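Local coordinates for SMI1/KNR4 family protein (Pseudomonas syringae pv. tomato, PDB 2PAG) that is of unknown function but binds calcium ions and belongs to the SMI1/KNR4 family of the SUKH clan, at residues Leu19-Glu24 / Thr48-Val53; Val28-Gln33 / Tyr70-Cys75; Gly55-Val60 / Pro89-Gly94. All coordinates share one frame; numbering follows the deposited sequence.

Contact 1: residues Leu19-Glu24 / Thr48-Val53; sequences LELPDE and TVSDVV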
loop_
_atom_site.group_PDB
_atom_site.type_symbol
_atom_site.label_atom_id
_atom_site.label_comp_id
_atom_site.label_asym_id
_atom_site.label_seq_id
_atom_site.Cartn_x
_atom_site.Cartn_y
_atom_site.Cartn_z
ATOM N N LEU A 19 -9.901 -5.729 9.810
ATOM C CA LEU A 19 -9.927 -5.072 8.513
ATOM C C LEU A 19 -10.509 -6.043 7.487
ATOM O O LEU A 19 -10.390 -7.264 7.638
ATOM C CB LEU A 19 -8.513 -4.686 8.090
ATOM C CG LEU A 19 -7.716 -3.771 9.010
ATOM C CD1 LEU A 19 -6.363 -3.491 8.368
ATOM C CD2 LEU A 19 -8.469 -2.473 9.236
ATOM N N GLU A 20 -11.129 -5.499 6.445
ATOM C CA GLU A 20 -11.723 -6.321 5.400
ATOM C C GLU A 20 -10.832 -6.390 4.174
ATOM O O GLU A 20 -10.123 -5.436 3.857
ATOM C CB GLU A 20 -13.089 -5.768 5.000
ATOM C CG GLU A 20 -14.092 -5.721 6.139
ATOM C CD GLU A 20 -15.459 -5.251 5.690
ATOM O OE1 GLU A 20 -15.538 -4.185 5.039
ATOM O OE2 GLU A 20 -16.456 -5.945 5.993
ATOM N N LEU A 21 -10.868 -7.532 3.499
ATOM C CA LEU A 21 -10.083 -7.732 2.290
ATOM C C LEU A 21 -11.006 -7.399 1.116
ATOM O O LEU A 21 -12.147 -7.857 1.066
ATOM C CB LEU A 21 -9.619 -9.192 2.216
ATOM C CG LEU A 21 -8.529 -9.546 1.208
ATOM C CD1 LEU A 21 -7.249 -8.789 1.555
ATOM C CD2 LEU A 21 -8.287 -11.051 1.229
ATOM N N PRO A 22 -10.529 -6.585 0.161
ATOM C CA PRO A 22 -11.348 -6.211 -0.995
ATOM C C PRO A 22 -11.418 -7.290 -2.065
ATOM O O PRO A 22 -10.613 -8.216 -2.081
ATOM C CB PRO A 22 -10.640 -4.969 -1.518
ATOM C CG PRO A 22 -9.191 -5.340 -1.309
ATOM C CD PRO A 22 -9.208 -5.930 0.102
ATOM N N ASP A 23 -12.406 -7.168 -2.945
ATOM C CA ASP A 23 -12.540 -8.090 -4.061
ATOM C C ASP A 23 -12.146 -7.287 -5.293
ATOM O O ASP A 23 -11.952 -6.069 -5.216
ATOM C CB ASP A 23 -13.974 -8.615 -4.198
ATOM C CG ASP A 23 -15.010 -7.515 -4.177
ATOM O OD1 ASP A 23 -14.840 -6.506 -4.894
ATOM O OD2 ASP A 23 -16.014 -7.672 -3.446
ATOM N N GLU A 24 -12.026 -7.956 -6.429
ATOM C CA GLU A 24 -11.626 -7.278 -7.647
ATOM C C GLU A 24 -12.505 -6.092 -8.038
ATOM O O GLU A 24 -11.987 -5.072 -8.495
ATOM C CB GLU A 24 -11.523 -8.296 -8.784
ATOM C CG GLU A 24 -10.376 -9.273 -8.571
ATOM C CD GLU A 24 -10.229 -10.276 -9.691
ATOM O OE1 GLU A 24 -11.124 -11.137 -9.842
ATOM O OE2 GLU A 24 -9.218 -10.201 -10.422
ATOM N N THR A 48 -4.741 -9.672 -1.462
ATOM C CA THR A 48 -4.312 -10.788 -0.626
ATOM C C THR A 48 -3.890 -10.496 0.809
ATOM O O THR A 48 -4.018 -11.364 1.674
ATOM C CB THR A 48 -3.150 -11.540 -1.297
ATOM O OG1 THR A 48 -2.013 -10.674 -1.414
ATOM C CG2 THR A 48 -3.555 -11.989 -2.671
ATOM N N VAL A 49 -3.383 -9.297 1.077
ATOM C CA VAL A 49 -2.931 -8.991 2.431
ATOM C C VAL A 49 -3.304 -7.624 3.010
ATOM O O VAL A 49 -2.837 -7.278 4.093
ATOM C CB VAL A 49 -1.392 -9.161 2.543
ATOM C CG1 VAL A 49 -1.002 -10.591 2.202
ATOM C CG2 VAL A 49 -0.672 -8.204 1.609
ATOM N N SER A 50 -4.153 -6.856 2.323
ATOM C CA SER A 50 -4.498 -5.533 2.844
ATOM C C SER A 50 -5.408 -5.548 4.075
ATOM O O SER A 50 -5.804 -4.486 4.569
ATOM C CB SER A 50 -5.083 -4.623 1.744
ATOM O OG SER A 50 -6.354 -5.037 1.274
ATOM N N ASP A 51 -5.738 -6.739 4.570
ATOM C CA ASP A 51 -6.550 -6.842 5.783
ATOM C C ASP A 51 -5.627 -7.160 6.959
ATOM O O ASP A 51 -6.077 -7.358 8.091
ATOM C CB ASP A 51 -7.616 -7.935 5.635
ATOM C CG ASP A 51 -7.021 -9.318 5.444
ATOM O OD1 ASP A 51 -5.942 -9.426 4.830
ATOM O OD2 ASP A 51 -7.649 -10.308 5.893
ATOM N N VAL A 52 -4.327 -7.185 6.687
ATOM C CA VAL A 52 -3.331 -7.491 7.704
ATOM C C VAL A 52 -2.855 -6.297 8.533
ATOM O O VAL A 52 -2.645 -5.182 8.020
ATOM C CB VAL A 52 -2.093 -8.187 7.065
ATOM C CG1 VAL A 52 -0.990 -8.360 8.096
ATOM C CG2 VAL A 52 -2.503 -9.542 6.499
ATOM N N VAL A 53 -2.710 -6.548 9.831
ATOM C CA VAL A 53 -2.231 -5.559 10.786
ATOM C C VAL A 53 -0.924 -6.125 11.335
ATOM O O VAL A 53 -0.907 -7.239 11.868
ATOM C CB VAL A 53 -3.243 -5.375 11.937
ATOM C CG1 VAL A 53 -2.722 -4.355 12.932
ATOM C CG2 VAL A 53 -4.593 -4.945 11.374
HETATM O O HOH W 1 -7.536 -7.376 10.413
HETATM O O HOH W 2 -8.368 -3.406 4.523
#
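Leu19 and Asp51 mark the closest backbone approach, with Leu19 CA and Asp51 CA 4.7 Å apart. Residues 19-24 form an irregular, mostly extended strip of loop; residues 48-53 lead out of helix 40-49 through a type I turn, Val49 to Val52, closed by the bond from Val52 N to Val49 O. Water takes the place of direct backbone bonds here. One molecule accepts from Leu19 N and donates to Asp51 O, and a second donates at 2.8 Å to both Glu20 O and Ser50 O, so the strip is fastened to the turn at two points.

Around these bridges three apolar side chains of the loop lie on the turn, largely against its backbone and polar atoms. Leu19 lays CB against the backbone of Asp51 and carries CD1 on to Val53 CG2, 3.8 Å away, the two side chains crossing at about a right angle. Leu21 has CG anti to the backbone N (chi1 -166°), which swings CD1 in over the turn, 3.7 Å from Ser50 N and 3.6 Å from Asp51 OD1. That carboxylate oxygen is engaged by a salt bridge to Arg9 NH1. Pro22 brings its CD to 3.2 Å from Ser50 OG, whose own hydrogen bond goes back to Leu46 O in the helix.

The contact ties the loop between helices 2-11 and 24-34 to the exit of helix 40-49. On the inner side of that exit Val49 packs on Ile5 and Leu8 of helix 2-11 and on Trp125 of helix 124-132, while Val52 rests on Trp132.

Contact 2: residues Val28-Gln33 / Tyr70-Cys75; sequences VEIEEQ and YLPEVC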
loop_
_atom_site.group_PDB
_atom_site.type_symbol
_atom_site.label_atom_id
_atom_site.label_comp_id
_atom_site.label_asym_id
_atom_site.label_seq_id
_atom_site.Cartn_x
_atom_site.Cartn_y
_atom_site.Cartn_z
ATOM N N VAL A 28 -11.432 -2.126 -8.798
ATOM C CA VAL A 28 -11.752 -1.411 -10.028
ATOM C C VAL A 28 -12.373 -0.063 -9.662
ATOM O O VAL A 28 -12.046 0.956 -10.268
ATOM C CB VAL A 28 -12.727 -2.211 -10.927
ATOM C CG1 VAL A 28 -13.245 -1.326 -12.059
ATOM C CG2 VAL A 28 -12.010 -3.418 -11.513
ATOM N N GLU A 29 -13.252 -0.050 -8.660
ATOM C CA GLU A 29 -13.888 1.200 -8.229
ATOM C C GLU A 29 -12.850 2.236 -7.808
ATOM O O GLU A 29 -12.948 3.411 -8.171
ATOM C CB GLU A 29 -14.841 0.966 -7.051
ATOM C CG GLU A 29 -16.100 0.185 -7.380
ATOM C CD GLU A 29 -17.110 0.224 -6.242
ATOM O OE1 GLU A 29 -16.744 -0.138 -5.101
ATOM O OE2 GLU A 29 -18.272 0.614 -6.488
ATOM N N ILE A 30 -11.862 1.802 -7.032
ATOM C CA ILE A 30 -10.808 2.702 -6.575
ATOM C C ILE A 30 -10.005 3.244 -7.759
ATOM O O ILE A 30 -9.711 4.439 -7.826
ATOM C CB ILE A 30 -9.841 1.986 -5.611
ATOM C CG1 ILE A 30 -10.590 1.544 -4.353
ATOM C CG2 ILE A 30 -8.672 2.901 -5.263
ATOM C CD1 ILE A 30 -11.131 2.686 -3.509
ATOM N N GLU A 31 -9.652 2.366 -8.691
ATOM C CA GLU A 31 -8.891 2.788 -9.864
ATOM C C GLU A 31 -9.647 3.876 -10.613
ATOM O O GLU A 31 -9.083 4.909 -10.973
ATOM C CB GLU A 31 -8.660 1.614 -10.814
ATOM C CG GLU A 31 -7.742 0.545 -10.269
ATOM C CD GLU A 31 -7.437 -0.530 -11.289
ATOM O OE1 GLU A 31 -8.381 -1.231 -11.719
ATOM O OE2 GLU A 31 -6.253 -0.675 -11.662
ATOM N N GLU A 32 -10.929 3.638 -10.846
ATOM C CA GLU A 32 -11.742 4.604 -11.570
ATOM C C GLU A 32 -11.857 5.930 -10.829
ATOM O O GLU A 32 -11.819 6.994 -11.445
ATOM C CB GLU A 32 -13.125 4.013 -11.837
ATOM C CG GLU A 32 -13.062 2.698 -12.596
ATOM C CD GLU A 32 -14.432 2.119 -12.881
ATOM O OE1 GLU A 32 -15.269 2.086 -11.951
ATOM O OE2 GLU A 32 -14.666 1.686 -14.031
ATOM N N GLN A 33 -11.992 5.869 -9.509
ATOM C CA GLN A 33 -12.096 7.077 -8.695
ATOM C C GLN A 33 -10.859 7.950 -8.805
ATOM O O GLN A 33 -10.951 9.181 -8.766
ATOM C CB GLN A 33 -12.262 6.723 -7.226
ATOM C CG GLN A 33 -13.610 6.237 -6.819
ATOM C CD GLN A 33 -13.611 5.845 -5.360
ATOM O OE1 GLN A 33 -13.209 6.629 -4.489
ATOM N NE2 GLN A 33 -14.053 4.628 -5.080
ATOM N N TYR A 70 -7.151 4.816 3.879
ATOM C CA TYR A 70 -7.984 4.714 2.678
ATOM C C TYR A 70 -7.220 5.291 1.482
ATOM O O TYR A 70 -6.939 6.487 1.428
ATOM C CB TYR A 70 -9.297 5.471 2.906
ATOM C CG TYR A 70 -10.315 5.289 1.812
ATOM C CD1 TYR A 70 -10.690 4.016 1.385
ATOM C CD2 TYR A 70 -10.917 6.390 1.208
ATOM C CE1 TYR A 70 -11.644 3.845 0.377
ATOM C CE2 TYR A 70 -11.868 6.231 0.200
ATOM C CZ TYR A 70 -12.227 4.960 -0.209
ATOM O OH TYR A 70 -13.181 4.817 -1.193
ATOM N N LEU A 71 -6.916 4.440 0.503
ATOM C CA LEU A 71 -6.115 4.856 -0.649
ATOM C C LEU A 71 -6.451 6.185 -1.326
ATOM O O LEU A 71 -5.553 6.997 -1.566
ATOM C CB LEU A 71 -6.069 3.734 -1.697
ATOM C CG LEU A 71 -5.061 3.892 -2.844
ATOM C CD1 LEU A 71 -3.663 4.211 -2.294
ATOM C CD2 LEU A 71 -5.021 2.606 -3.662
ATOM N N PRO A 72 -7.731 6.433 -1.651
ATOM C CA PRO A 72 -8.034 7.711 -2.303
ATOM C C PRO A 72 -7.645 8.920 -1.456
ATOM O O PRO A 72 -7.166 9.922 -1.989
ATOM C CB PRO A 72 -9.537 7.623 -2.552
ATOM C CG PRO A 72 -9.747 6.148 -2.764
ATOM C CD PRO A 72 -8.917 5.558 -1.639
ATOM N N GLU A 73 -7.859 8.832 -0.144
ATOM C CA GLU A 73 -7.501 9.934 0.746
ATOM C C GLU A 73 -5.985 10.043 0.908
ATOM O O GLU A 73 -5.445 11.146 0.969
ATOM C CB GLU A 73 -8.159 9.768 2.122
ATOM C CG GLU A 73 -9.685 9.853 2.123
ATOM C CD GLU A 73 -10.224 11.274 1.980
ATOM O OE1 GLU A 73 -11.466 11.432 1.982
ATOM O OE2 GLU A 73 -9.424 12.230 1.871
ATOM N N VAL A 74 -5.299 8.905 0.992
ATOM C CA VAL A 74 -3.845 8.917 1.124
ATOM C C VAL A 74 -3.217 9.522 -0.143
ATOM O O VAL A 74 -2.245 10.273 -0.070
ATOM C CB VAL A 74 -3.285 7.480 1.360
ATOM C CG1 VAL A 74 -1.773 7.494 1.350
ATOM C CG2 VAL A 74 -3.772 6.944 2.702
ATOM N N CYS A 75 -3.778 9.197 -1.306
ATOM C CA CYS A 75 -3.268 9.727 -2.568
ATOM C C CYS A 75 -3.425 11.240 -2.611
ATOM O O CYS A 75 -2.486 11.962 -2.944
ATOM C CB CYS A 75 -4.011 9.115 -3.758
ATOM S SG CYS A 75 -3.505 7.435 -4.169
HETATM O O HOH W 3 -14.405 6.733 -2.168
#
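Ile30 points its side chain from helix 24-34 toward the start of helix 71-81, where the N-cap Tyr70 and the next two residues receive it. CB splits the chain into two branches. CG2, anti to the backbone N, leads to Leu71, where it lies 4.0 Å from Leu71 CD2. CG1 takes the other direction, beside the backbone N (chi1 -63°), and serves as a link to CD1. That terminal methyl sits 3.8 Å from Pro72 CG and 3.8 Å from Tyr70 OH, and it approaches the Tyr70 ring obliquely, with CE1 the nearest ring carbon.

The two helical segments cross at a shallow angle, 27° between their directions, and the segment axes come no closer than 10.7 Å. Ile30 fills much of the contact between them, with Gln33 beside it. Pro72 occupies the first turn of the second helix.

The ring of Tyr70 folds back over this turn: Pro72 CD lies over the centre of one face, 3.4 Å above the plane. A water in the plane of the Tyr70 ring lies 2.5 Å from Tyr70 OH and donates a hydrogen bond to Gln33 OE1. Gln33 is extended beyond CG, and its amide plane stands 43° from the ring. Deeper in, Ile30 also touches Val62, and Leu71 packs on Val60 and Ile88.

Contact 3: residues Gly55-Val60 / Pro89-Gly94; sequences GSLEPV and PICQDG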
loop_
_atom_site.group_PDB
_atom_site.type_symbol
_atom_site.label_atom_id
_atom_site.label_comp_id
_atom_site.label_asym_id
_atom_site.label_seq_id
_atom_site.Cartn_x
_atom_site.Cartn_y
_atom_site.Cartn_z
ATOM N N GLY A 55 3.340 -4.876 12.851
ATOM C CA GLY A 55 4.434 -3.950 13.076
ATOM C C GLY A 55 4.104 -2.493 13.311
ATOM O O GLY A 55 3.070 -2.160 13.893
ATOM N N SER A 56 5.000 -1.625 12.844
ATOM C CA SER A 56 4.857 -0.181 13.016
ATOM C C SER A 56 4.438 0.566 11.755
ATOM O O SER A 56 4.528 1.793 11.705
ATOM C CB SER A 56 6.174 0.417 13.523
ATOM O OG SER A 56 7.216 0.235 12.575
ATOM N N LEU A 57 4.006 -0.168 10.735
ATOM C CA LEU A 57 3.565 0.445 9.484
ATOM C C LEU A 57 2.156 -0.018 9.147
ATOM O O LEU A 57 1.807 -1.174 9.360
ATOM C CB LEU A 57 4.513 0.079 8.338
ATOM C CG LEU A 57 5.910 0.708 8.382
ATOM C CD1 LEU A 57 6.784 0.099 7.310
ATOM C CD2 LEU A 57 5.809 2.206 8.190
ATOM N N GLU A 58 1.346 0.904 8.635
ATOM C CA GLU A 58 -0.022 0.593 8.249
ATOM C C GLU A 58 -0.180 0.929 6.771
ATOM O O GLU A 58 -0.444 2.076 6.400
ATOM C CB GLU A 58 -1.014 1.417 9.062
ATOM C CG GLU A 58 -1.039 1.103 10.536
ATOM C CD GLU A 58 -2.037 1.974 11.269
ATOM O OE1 GLU A 58 -1.738 3.165 11.477
ATOM O OE2 GLU A 58 -3.128 1.473 11.613
ATOM N N PRO A 59 -0.016 -0.072 5.900
ATOM C CA PRO A 59 -0.148 0.179 4.467
ATOM C C PRO A 59 -1.556 0.611 4.056
ATOM O O PRO A 59 -2.513 0.518 4.832
ATOM C CB PRO A 59 0.256 -1.158 3.842
ATOM C CG PRO A 59 1.114 -1.798 4.898
ATOM C CD PRO A 59 0.363 -1.470 6.150
ATOM N N VAL A 60 -1.674 1.080 2.822
ATOM C CA VAL A 60 -2.957 1.535 2.320
ATOM C C VAL A 60 -3.996 0.427 2.203
ATOM O O VAL A 60 -3.671 -0.766 2.048
ATOM C CB VAL A 60 -2.815 2.232 0.949
ATOM C CG1 VAL A 60 -1.920 3.462 1.079
ATOM C CG2 VAL A 60 -2.258 1.265 -0.085
ATOM N N PRO A 89 0.870 5.817 -3.647
ATOM C CA PRO A 89 1.346 5.406 -2.323
ATOM C C PRO A 89 0.902 4.016 -1.905
ATOM O O PRO A 89 -0.235 3.619 -2.149
ATOM C CB PRO A 89 0.764 6.469 -1.396
ATOM C CG PRO A 89 0.698 7.672 -2.272
ATOM C CD PRO A 89 0.183 7.119 -3.577
ATOM N N ILE A 90 1.812 3.269 -1.288
ATOM C CA ILE A 90 1.462 1.958 -0.776
ATOM C C ILE A 90 1.520 2.054 0.747
ATOM O O ILE A 90 0.846 1.309 1.446
ATOM C CB ILE A 90 2.404 0.825 -1.300
ATOM C CG1 ILE A 90 2.001 -0.497 -0.645
ATOM C CG2 ILE A 90 3.880 1.133 -0.988
ATOM C CD1 ILE A 90 2.679 -1.722 -1.237
ATOM N N CYS A 91 2.309 2.989 1.271
ATOM C CA CYS A 91 2.372 3.117 2.720
ATOM C C CYS A 91 2.955 4.429 3.211
ATOM O O CYS A 91 4.057 4.813 2.836
ATOM C CB CYS A 91 3.170 1.954 3.315
ATOM S SG CYS A 91 3.178 1.899 5.126
ATOM N N GLN A 92 2.195 5.110 4.060
ATOM C CA GLN A 92 2.655 6.363 4.644
ATOM C C GLN A 92 3.613 6.042 5.799
ATOM O O GLN A 92 3.465 5.023 6.478
ATOM C CB GLN A 92 1.461 7.152 5.179
ATOM C CG GLN A 92 1.810 8.553 5.658
ATOM C CD GLN A 92 0.636 9.247 6.319
ATOM O OE1 GLN A 92 -0.525 8.957 6.014
ATOM N NE2 GLN A 92 0.932 10.187 7.223
ATOM N N ASP A 93 4.607 6.895 6.008
ATOM C CA ASP A 93 5.553 6.710 7.110
ATOM C C ASP A 93 5.898 8.112 7.584
ATOM O O ASP A 93 6.886 8.698 7.146
ATOM C CB ASP A 93 6.814 5.975 6.648
ATOM C CG ASP A 93 7.751 5.631 7.805
ATOM O OD1 ASP A 93 7.307 5.689 8.975
ATOM O OD2 ASP A 93 8.927 5.288 7.543
ATOM N N GLY A 94 5.065 8.645 8.471
ATOM C CA GLY A 94 5.276 9.998 8.955
ATOM C C GLY A 94 4.872 10.934 7.832
ATOM O O GLY A 94 3.723 10.910 7.380
HETATM O O HOH W 4 -0.501 4.262 4.621
HETATM O O HOH W 5 2.047 3.652 8.413
#
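Cys91 holds its sulfur anti to the backbone N (chi1 -174°), a setting that lays SG beside the loop backbone, 3.8 Å from Pro59 CA and 3.9 Å from Leu57 CB. Leu57 CG lies beside its own N (chi1 -70°), and with CD1 extended beyond it the other methyl, CD2, branches toward Asp93, 3.9 Å from Asp93 OD1. The two segments run in roughly opposite directions. Their direct backbone bond goes from Val60 N to Ile90 O, 2.9 Å and nearly straight at the hydrogen, although the donor stands above the carbonyl plane rather than on a lone pair.

Strand 88-93 is an outermost strand of the four-stranded antiparallel sheet, and the loop before helix 71-81 runs along its outer edge. The strand turns a corner at Ile90, where Ile90 and Cys91 both face Tyr98 of strand 96-100 in a classic beta bulge. Beyond the bulge water joins loop to strand: one molecule donates to Glu58 O and accepts from Gln92 N, while another accepts from Glu58 N and donates to Gln92 O.

Both methyls of Val60 flank the carbonyls of the corner, with CG1 3.6 Å from Pro89 O, a buried oxygen that has no polar partner in the model. Ile90 turns away from the loop to pack on Phe42 and Phe45 of helix 40-49; its side chain is about 10 Å from that of the calcium ligand Glu101.

Contact 1 lies about 14 Å, centre to centre, from contacts 2 and 3, which are 16 Å apart. Along the chain contact 1 closes before contact 3 opens, whereas contact 2 interleaves with each of the others. Residues 19-24 and 28-33 adjoin in sequence, so the loop leading into helix 24-34 packs in contact 1 and the helix itself in contact 2. Leu71 links contacts 2 and 3, Ser50 and Val60 contacts 1 and 3. In what looks like one compact domain, contact 1 joins loop to helix exit, contact 2 helix to helix; contact 3 brings in the sheet's edge strand and comes nearest the calcium site, the Ile90 side chain being about 13 Å from a calcium ion.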